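Hemagglutinin (Pseudomonas aeruginosa, PDB 6D7Y) forms the toxic C-terminal tip of a CdiA contact-dependent growth inhibition protein, probably arresting neighbouring bacteria that lack the cognate immunity protein. Local coordinates at residues 18-23 and 41-46; 31-36 and 79-84; 69-74 and 85-90. All coordinates share one frame; numbering follows the deposited sequence.

Contact 1 (18-23 and 41-46); sequences IGHALS and SGWNEQ
Gly19 and Asn44 mark the place where two helices meet almost perpendicularly, at 86°, with segment axes only 7.7 Å apart and Gly19 CA 4.2 Å from Asn44 CA. Glycine suits this position because, with no side chain, it lets Trp43 CB and the Asn44 backbone settle directly on helix 17-28. Trp43 then reaches along that helix. Its chi1 of -72° sets CG anti to its own carbonyl carbon and carries the six-membered ring to Ser23 and His20. Ser23, small enough to fit close over an indole, covers one face: its CB stands 3.7 Å from the centroid of that ring in a CH-pi contact, and its OG lies over the same face, 3.4 Å from Trp43 CH2. His20 meets the rim instead, forming an offset edge-to-face pair in which the indole supplies the edge and ND1 lies 3.8 Å from Trp43 CZ3. A hydrogen bond from His20 NE2 to Tyr12 O steadies the imidazole. Across the crossing point, Ile18 CG2 presses against Asn44 OD1 at 3.2 Å, while the amide is held by Thr16 OG1 at OD1 and by Gln9 OE1 at ND2. Leu22 crosses Gln46 at about a right angle, its CD2 3.7 Å from Gln46 CB. Ile18 and Leu22 also touch Phe94 of strand 91-95. This is close, glycine-permitted orthogonal helix packing within an N-terminal helical layer set against a four-stranded antiparallel sheet, an order consistent with the BECR fold of many CdiA nuclease toxins.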
loop_
_atom_site.group_PDB
_atom_site.type_symbol
_atom_site.label_atom_id
_atom_site.label_comp_id
_atom_site.label_asym_id
_atom_site.label_seq_id
_atom_site.Cartn_x
_atom_site.Cartn_y
_atom_site.Cartn_z
ATOM N N ILE A 18 -2.940 -5.691 -3.452
ATOM C CA ILE A 18 -2.739 -4.950 -2.201
ATOM C C ILE A 18 -2.531 -5.862 -0.989
ATOM O O ILE A 18 -1.784 -5.506 -0.074
ATOM C CB ILE A 18 -3.848 -3.892 -1.982
ATOM C CG1 ILE A 18 -3.370 -2.822 -0.983
ATOM C CG2 ILE A 18 -5.182 -4.563 -1.604
ATOM C CD1 ILE A 18 -4.264 -1.606 -0.913
ATOM N N GLY A 19 -3.153 -7.042 -0.989
ATOM C CA GLY A 19 -2.971 -7.994 0.105
ATOM C C GLY A 19 -1.520 -8.468 0.126
ATOM O O GLY A 19 -0.887 -8.511 1.185
ATOM N N HIS A 20 -0.981 -8.814 -1.043
ATOM C CA HIS A 20 0.428 -9.230 -1.122
ATOM C C HIS A 20 1.368 -8.079 -0.682
ATOM O O HIS A 20 2.406 -8.296 -0.027
ATOM C CB HIS A 20 0.796 -9.707 -2.531
ATOM C CG HIS A 20 0.263 -11.067 -2.880
ATOM N ND1 HIS A 20 0.800 -12.225 -2.366
ATOM C CD2 HIS A 20 -0.709 -11.455 -3.742
ATOM C CE1 HIS A 20 0.159 -13.265 -2.872
ATOM N NE2 HIS A 20 -0.761 -12.822 -3.708
ATOM N N ALA A 21 1.026 -6.868 -1.079
ATOM C CA ALA A 21 1.847 -5.712 -0.702
ATOM C C ALA A 21 1.903 -5.567 0.814
ATOM O O ALA A 21 2.984 -5.325 1.379
ATOM C CB ALA A 21 1.312 -4.449 -1.348
ATOM N N LEU A 22 0.758 -5.700 1.481
ATOM C CA LEU A 22 0.761 -5.592 2.958
ATOM C C LEU A 22 1.591 -6.732 3.532
ATOM O O LEU A 22 2.409 -6.520 4.434
ATOM C CB LEU A 22 -0.651 -5.631 3.558
ATOM C CG LEU A 22 -0.720 -5.581 5.098
ATOM C CD1 LEU A 22 -0.023 -4.356 5.660
ATOM C CD2 LEU A 22 -2.171 -5.691 5.594
ATOM N N SER A 23 1.381 -7.937 2.993
ATOM C CA SER A 23 2.108 -9.116 3.466
ATOM C C SER A 23 3.621 -8.931 3.507
ATOM O O SER A 23 4.263 -9.271 4.496
ATOM C CB SER A 23 1.791 -10.337 2.611
ATOM O OG SER A 23 2.556 -11.432 3.052
ATOM N N SER A 41 -6.923 -15.134 2.465
ATOM C CA SER A 41 -8.208 -14.501 2.127
ATOM C C SER A 41 -8.458 -13.205 2.904
ATOM O O SER A 41 -9.146 -12.325 2.419
ATOM C CB SER A 41 -9.371 -15.465 2.405
ATOM O OG SER A 41 -9.196 -16.681 1.708
ATOM N N GLY A 42 -7.905 -13.100 4.109
ATOM C CA GLY A 42 -8.094 -11.910 4.946
ATOM C C GLY A 42 -7.147 -10.744 4.677
ATOM O O GLY A 42 -7.437 -9.611 5.079
ATOM N N TRP A 43 -6.018 -11.021 4.019
ATOM C CA TRP A 43 -4.989 -10.006 3.699
ATOM C C TRP A 43 -5.541 -8.776 2.999
ATOM O O TRP A 43 -5.169 -7.636 3.339
ATOM C CB TRP A 43 -3.930 -10.628 2.793
ATOM C CG TRP A 43 -3.007 -11.610 3.442
ATOM C CD1 TRP A 43 -3.139 -12.184 4.676
ATOM C CD2 TRP A 43 -1.906 -12.264 2.818
ATOM N NE1 TRP A 43 -2.119 -13.073 4.895
ATOM C CE2 TRP A 43 -1.351 -13.152 3.766
ATOM C CE3 TRP A 43 -1.308 -12.161 1.557
ATOM C CZ2 TRP A 43 -0.221 -13.947 3.489
ATOM C CZ3 TRP A 43 -0.185 -12.946 1.277
ATOM C CH2 TRP A 43 0.339 -13.835 2.240
ATOM N N ASN A 44 -6.405 -8.999 2.009
ATOM C CA ASN A 44 -6.973 -7.895 1.261
ATOM C C ASN A 44 -7.715 -6.915 2.153
ATOM O O ASN A 44 -7.546 -5.706 2.017
ATOM C CB ASN A 44 -7.925 -8.371 0.174
ATOM C CG ASN A 44 -8.431 -7.232 -0.672
ATOM O OD1 ASN A 44 -7.673 -6.617 -1.396
ATOM N ND2 ASN A 44 -9.723 -6.946 -0.579
ATOM N N GLU A 45 -8.549 -7.422 3.059
ATOM C CA GLU A 45 -9.303 -6.535 3.930
ATOM C C GLU A 45 -8.412 -5.761 4.897
ATOM O O GLU A 45 -8.673 -4.597 5.165
ATOM C CB GLU A 45 -10.372 -7.306 4.707
ATOM C CG GLU A 45 -11.319 -6.458 5.571
ATOM C CD GLU A 45 -12.230 -5.490 4.797
ATOM O OE1 GLU A 45 -11.988 -5.203 3.599
ATOM O OE2 GLU A 45 -13.197 -4.990 5.410
ATOM N N GLN A 46 -7.376 -6.406 5.426
ATOM C CA GLN A 46 -6.461 -5.736 6.350
ATOM C C GLN A 46 -5.677 -4.662 5.614
ATOM O O GLN A 46 -5.316 -3.635 6.193
ATOM C CB GLN A 46 -5.470 -6.723 6.957
ATOM C CG GLN A 46 -6.131 -7.850 7.743
ATOM C CD GLN A 46 -5.108 -8.804 8.324
ATOM O OE1 GLN A 46 -4.255 -8.407 9.127
ATOM N NE2 GLN A 46 -5.199 -10.080 7.940
#

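Contact 2 (31-36 and 79-84); sequences EIWGKV and DGRGVR
The indole of Trp33 carries Arg81 on one face, where CG sits 3.8 Å from the centroid of the six-membered ring, only 9° off its normal, in a CH-pi contact; Ile32 CG2 lies over the rim of that same face. Gly82 O comes to the ring edge, 3.7 Å from Trp33 CH2, and Leu22 packs from beyond the other face. Arginine suits this place because its methylene chain offers the ring a greasy surface while its charged end serves elsewhere. The bend at chi3 (-64°) turns the guanidinium away from a stack, leaving its plane 70° from that of the indole. NE and NH2 then take Asp79 side-on: OD2 accepts from both NH2 (2.8 Å, on its syn lone pair) and NE, while a further bond from NE to OD1 is weak. NH1 makes a separate salt bridge with Glu53, so the cation is shared between two acids. Asp79 OD1 also accepts from Arg81 N at 3.0 Å, fixing the carboxylate to the backbone. Between these residues Gly80 adopts a positive phi, a conformation natural to glycine, and its bare backbone gives room to Ile32, whose CG2 lies 3.6 Å from Gly80 C. Ile32 and Arg81 run past one another in opposite directions. No direct hydrogen bond spans the contact; a water donates to Ile32 O at 2.6 Å and also to Asp79 O, stitching the carbonyls together. Trp33 NE1 is hydrogen-bonded to Asp96 OD2, tying the ring to the last residue of the chain. The arrangement is an Asx turn leading into strand 82-86, with the short helix 30-33 docked against the connection of a beta hairpin.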
loop_
_atom_site.group_PDB
_atom_site.type_symbol
_atom_site.label_atom_id
_atom_site.label_comp_id
_atom_site.label_asym_id
_atom_site.label_seq_id
_atom_site.Cartn_x
_atom_site.Cartn_y
_atom_site.Cartn_z
ATOM N N GLU A 31 6.400 -3.262 13.028
ATOM C CA GLU A 31 6.251 -2.083 13.887
ATOM C C GLU A 31 5.491 -0.911 13.202
ATOM O O GLU A 31 4.879 -0.060 13.861
ATOM C CB GLU A 31 7.617 -1.591 14.383
ATOM C CG GLU A 31 8.549 -0.940 13.365
ATOM C CD GLU A 31 9.242 -1.878 12.393
ATOM O OE1 GLU A 31 8.973 -3.115 12.381
ATOM O OE2 GLU A 31 10.074 -1.344 11.615
ATOM N N ILE A 32 5.563 -0.869 11.875
ATOM C CA ILE A 32 4.904 0.154 11.069
ATOM C C ILE A 32 3.510 -0.295 10.653
ATOM O O ILE A 32 2.544 0.480 10.736
ATOM C CB ILE A 32 5.753 0.443 9.792
ATOM C CG1 ILE A 32 7.146 0.961 10.190
ATOM C CG2 ILE A 32 5.061 1.441 8.863
ATOM C CD1 ILE A 32 8.058 1.272 9.028
ATOM N N TRP A 33 3.401 -1.549 10.216
ATOM C CA TRP A 33 2.123 -2.060 9.694
ATOM C C TRP A 33 1.308 -2.912 10.635
ATOM O O TRP A 33 0.104 -3.049 10.431
ATOM C CB TRP A 33 2.396 -2.867 8.405
ATOM C CG TRP A 33 3.130 -2.024 7.374
ATOM C CD1 TRP A 33 4.475 -1.903 7.208
ATOM C CD2 TRP A 33 2.532 -1.121 6.468
ATOM N NE1 TRP A 33 4.748 -0.996 6.233
ATOM C CE2 TRP A 33 3.564 -0.495 5.761
ATOM C CE3 TRP A 33 1.204 -0.784 6.174
ATOM C CZ2 TRP A 33 3.322 0.451 4.769
ATOM C CZ3 TRP A 33 0.960 0.158 5.195
ATOM C CH2 TRP A 33 2.013 0.760 4.503
ATOM N N GLY A 34 1.942 -3.464 11.661
ATOM C CA GLY A 34 1.271 -4.428 12.539
ATOM C C GLY A 34 1.388 -5.790 11.849
ATOM O O GLY A 34 1.422 -5.874 10.610
ATOM N N LYS A 35 1.494 -6.861 12.625
ATOM C CA LYS A 35 1.600 -8.205 12.042
ATOM C C LYS A 35 0.350 -8.624 11.278
ATOM O O LYS A 35 -0.764 -8.308 11.690
ATOM C CB LYS A 35 1.873 -9.239 13.134
ATOM C CG LYS A 35 3.292 -9.240 13.668
ATOM C CD LYS A 35 4.268 -9.884 12.688
ATOM C CE LYS A 35 5.680 -9.989 13.257
ATOM N NZ LYS A 35 5.756 -10.782 14.520
ATOM N N VAL A 36 0.547 -9.310 10.158
ATOM C CA VAL A 36 -0.549 -9.838 9.371
ATOM C C VAL A 36 -0.725 -11.276 9.841
ATOM O O VAL A 36 0.245 -12.030 9.935
ATOM C CB VAL A 36 -0.241 -9.840 7.851
ATOM C CG1 VAL A 36 -1.327 -10.573 7.069
ATOM C CG2 VAL A 36 -0.083 -8.426 7.335
ATOM N N ASP A 79 3.708 8.340 10.605
ATOM C CA ASP A 79 3.793 7.007 11.278
ATOM C C ASP A 79 4.572 5.925 10.485
ATOM O O ASP A 79 4.653 4.783 10.920
ATOM C CB ASP A 79 2.399 6.478 11.714
ATOM C CG ASP A 79 1.497 6.032 10.539
ATOM O OD1 ASP A 79 1.992 5.716 9.436
ATOM O OD2 ASP A 79 0.254 5.949 10.751
ATOM N N GLY A 80 5.109 6.295 9.321
ATOM C CA GLY A 80 5.937 5.397 8.530
ATOM C C GLY A 80 5.254 4.693 7.389
ATOM O O GLY A 80 5.931 4.213 6.491
ATOM N N ARG A 81 3.926 4.625 7.421
ATOM C CA ARG A 81 3.172 4.013 6.352
ATOM C C ARG A 81 2.990 4.997 5.195
ATOM O O ARG A 81 2.914 6.209 5.380
ATOM C CB ARG A 81 1.790 3.603 6.837
ATOM C CG ARG A 81 1.779 2.587 7.969
ATOM C CD ARG A 81 0.341 2.306 8.384
ATOM N NE ARG A 81 -0.308 3.496 8.930
ATOM C CZ ARG A 81 -1.613 3.643 9.131
ATOM N NH1 ARG A 81 -2.477 2.683 8.819
ATOM N NH2 ARG A 81 -2.062 4.766 9.673
ATOM N N GLY A 82 2.883 4.459 3.996
ATOM C CA GLY A 82 2.677 5.287 2.857
ATOM C C GLY A 82 2.087 4.490 1.715
ATOM O O GLY A 82 2.130 3.266 1.730
ATOM N N VAL A 83 1.561 5.208 0.728
ATOM C CA VAL A 83 0.970 4.585 -0.493
ATOM C C VAL A 83 1.568 5.238 -1.723
ATOM O O VAL A 83 1.796 6.455 -1.756
ATOM C CB VAL A 83 -0.555 4.752 -0.520
ATOM C CG1 VAL A 83 -1.139 4.373 -1.880
ATOM C CG2 VAL A 83 -1.185 3.892 0.566
ATOM N N ARG A 84 1.842 4.403 -2.729
ATOM C CA ARG A 84 2.373 4.830 -3.988
ATOM C C ARG A 84 1.355 4.427 -5.042
ATOM O O ARG A 84 0.896 3.285 -5.068
ATOM C CB ARG A 84 3.707 4.156 -4.281
ATOM C CG ARG A 84 4.298 4.420 -5.663
ATOM C CD ARG A 84 5.665 3.760 -5.794
ATOM N NE ARG A 84 6.699 4.536 -5.098
ATOM C CZ ARG A 84 7.887 4.070 -4.705
ATOM N NH1 ARG A 84 8.170 2.780 -4.796
ATOM N NH2 ARG A 84 8.755 4.901 -4.093
HETATM O O HOH W 1 2.497 2.959 11.648
#

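Contact 3 (69-74 and 85-90); sequences GITFLE and LNLDGT
Leu73 and Leu85 form the tight part of this antiparallel beta hairpin, built from strands 71-76 and 82-86. They are a hydrogen-bonded pair: Leu73 N reaches Leu85 O at 2.8 Å, and the return bond from Leu85 N to Leu73 O is as short and lies in the carbonyl plane. Both leucines project from the same face of the sheet, bringing their CB atoms to 4.1 Å; leucine suits the pair because its apolar chain can pack against its neighbour across the strands. On the other face the ring of Phe72 turns its edge to Leu85 O and to Asn86 OD1, the latter 3.6 Å from Phe72 CE1.

Beyond this point the strands part. In place of a direct bond, a water donates to Thr71 O at 2.8 Å and accepts from Leu87 N, so the ladder ends in a solvent bridge. Leu87 is exposed, yet it folds back over the gap, its CG 3.5 Å from Thr71 O and its CD2 3.8 Å from Leu73 CD2. Leu87 already belongs to the type I turn from Asn86 to Gly89 that reverses the chain, where glycine fits the positive phi of the last position. Side chains brace the turn: Asp88 OD1 accepts from Thr90 N in an Asx turn, and Thr90 OG1 receives Asn86 ND2 while donating to the syn lone pair of Asp88 OD1 at 2.7 Å.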
loop_
_atom_site.group_PDB
_atom_site.type_symbol
_atom_site.label_atom_id
_atom_site.label_comp_id
_atom_site.label_asym_id
_atom_site.label_seq_id
_atom_site.Cartn_x
_atom_site.Cartn_y
_atom_site.Cartn_z
ATOM N N GLY A 69 13.763 7.694 -13.744
ATOM C CA GLY A 69 12.797 8.471 -14.495
ATOM C C GLY A 69 11.341 8.066 -14.418
ATOM O O GLY A 69 10.541 8.520 -15.246
ATOM N N ILE A 70 10.977 7.228 -13.448
ATOM C CA ILE A 70 9.590 6.814 -13.302
ATOM C C ILE A 70 8.976 7.682 -12.212
ATOM O O ILE A 70 9.550 7.834 -11.118
ATOM C CB ILE A 70 9.447 5.328 -12.970
ATOM C CG1 ILE A 70 10.302 4.512 -13.944
ATOM C CG2 ILE A 70 7.977 4.889 -13.046
ATOM C CD1 ILE A 70 10.236 3.029 -13.731
ATOM N N THR A 71 7.803 8.224 -12.516
ATOM C CA THR A 71 7.078 9.135 -11.599
ATOM C C THR A 71 5.836 8.484 -11.015
ATOM O O THR A 71 5.093 7.803 -11.709
ATOM C CB THR A 71 6.677 10.441 -12.323
ATOM O OG1 THR A 71 7.825 11.000 -12.951
ATOM C CG2 THR A 71 6.110 11.467 -11.363
ATOM N N PHE A 72 5.627 8.695 -9.720
ATOM C CA PHE A 72 4.490 8.148 -9.018
ATOM C C PHE A 72 3.853 9.217 -8.146
ATOM O O PHE A 72 4.475 10.247 -7.876
ATOM C CB PHE A 72 4.912 7.020 -8.071
ATOM C CG PHE A 72 5.573 5.837 -8.723
ATOM C CD1 PHE A 72 4.832 4.912 -9.407
ATOM C CD2 PHE A 72 6.933 5.619 -8.578
ATOM C CE1 PHE A 72 5.432 3.817 -9.983
ATOM C CE2 PHE A 72 7.539 4.526 -9.140
ATOM C CZ PHE A 72 6.790 3.623 -9.854
ATOM N N LEU A 73 2.630 8.953 -7.677
ATOM C CA LEU A 73 1.979 9.840 -6.702
ATOM C C LEU A 73 2.208 9.147 -5.369
ATOM O O LEU A 73 1.776 8.010 -5.183
ATOM C CB LEU A 73 0.497 10.030 -6.986
ATOM C CG LEU A 73 0.149 10.524 -8.381
ATOM C CD1 LEU A 73 -1.356 10.529 -8.563
ATOM C CD2 LEU A 73 0.747 11.896 -8.670
ATOM N N GLU A 74 2.832 9.840 -4.416
ATOM C CA GLU A 74 3.170 9.243 -3.143
ATOM C C GLU A 74 2.728 10.044 -1.945
ATOM O O GLU A 74 2.927 11.247 -1.907
ATOM C CB GLU A 74 4.701 9.091 -3.072
ATOM C CG GLU A 74 5.253 8.182 -4.156
ATOM C CD GLU A 74 6.747 8.008 -4.131
ATOM O OE1 GLU A 74 7.437 8.614 -3.277
ATOM O OE2 GLU A 74 7.247 7.276 -5.011
ATOM N N LEU A 85 0.991 5.403 -5.851
ATOM C CA LEU A 85 0.074 5.228 -6.950
ATOM C C LEU A 85 0.784 5.527 -8.261
ATOM O O LEU A 85 1.716 6.342 -8.328
ATOM C CB LEU A 85 -1.072 6.224 -6.835
ATOM C CG LEU A 85 -1.929 6.262 -5.578
ATOM C CD1 LEU A 85 -3.027 7.310 -5.749
ATOM C CD2 LEU A 85 -2.525 4.902 -5.262
ATOM N N ASN A 86 0.357 4.848 -9.319
ATOM C CA ASN A 86 0.826 5.202 -10.636
ATOM C C ASN A 86 0.198 6.548 -10.983
ATOM O O ASN A 86 -0.789 6.991 -10.349
ATOM C CB ASN A 86 0.378 4.131 -11.648
ATOM C CG ASN A 86 1.059 2.818 -11.402
ATOM O OD1 ASN A 86 2.296 2.744 -11.409
ATOM N ND2 ASN A 86 0.285 1.779 -11.198
ATOM N N LEU A 87 0.732 7.216 -11.996
ATOM C CA LEU A 87 0.197 8.514 -12.408
ATOM C C LEU A 87 -1.275 8.493 -12.828
ATOM O O LEU A 87 -1.940 9.537 -12.745
ATOM C CB LEU A 87 1.057 9.183 -13.497
ATOM C CG LEU A 87 2.433 9.634 -13.025
ATOM C CD1 LEU A 87 3.173 10.312 -14.184
ATOM C CD2 LEU A 87 2.287 10.597 -11.854
ATOM N N ASP A 88 -1.780 7.331 -13.249
ATOM C CA ASP A 88 -3.205 7.214 -13.609
ATOM C C ASP A 88 -4.099 6.959 -12.375
ATOM O O ASP A 88 -5.308 6.767 -12.518
ATOM C CB ASP A 88 -3.444 6.138 -14.690
ATOM C CG ASP A 88 -3.059 4.731 -14.243
ATOM O OD1 ASP A 88 -2.657 4.533 -13.075
ATOM O OD2 ASP A 88 -3.164 3.808 -15.084
ATOM N N GLY A 89 -3.524 7.001 -11.175
ATOM C CA GLY A 89 -4.285 6.784 -9.940
ATOM C C GLY A 89 -4.418 5.329 -9.499
ATOM O O GLY A 89 -5.026 5.050 -8.468
ATOM N N THR A 90 -3.916 4.385 -10.295
ATOM C CA THR A 90 -3.992 2.985 -9.891
ATOM C C THR A 90 -2.971 2.688 -8.797
ATOM O O THR A 90 -1.904 3.294 -8.742
ATOM C CB THR A 90 -3.790 1.997 -11.053
ATOM O OG1 THR A 90 -2.519 2.200 -11.686
ATOM C CG2 THR A 90 -4.931 2.112 -12.081
HETATM O O HOH W 2 3.317 6.010 -12.802
#

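Contacts 1 and 2 adjoin, their centres about 12 Å apart. Val36, just after helix 30-33, joins them: its CG1 lies 3.4 Å from Trp43 NE1 and its CG2 is 3.7 Å from Leu22 CG. Leu22 CD1 in turn lies 3.8 Å from Trp33 CE3, which carries the packing on to the start of strand 82-86, an inner strand of the sheet. Contact 3 continues strand 82-86 from contact 2, with centres about 19 Å apart, and a salt bridge from Arg84 NE to Glu74 OE2 (2.8 Å) spans the two. Contacts 1 and 3 lie on opposite sides of the chain's centre and do not touch, their nearest atoms being about 8 Å apart.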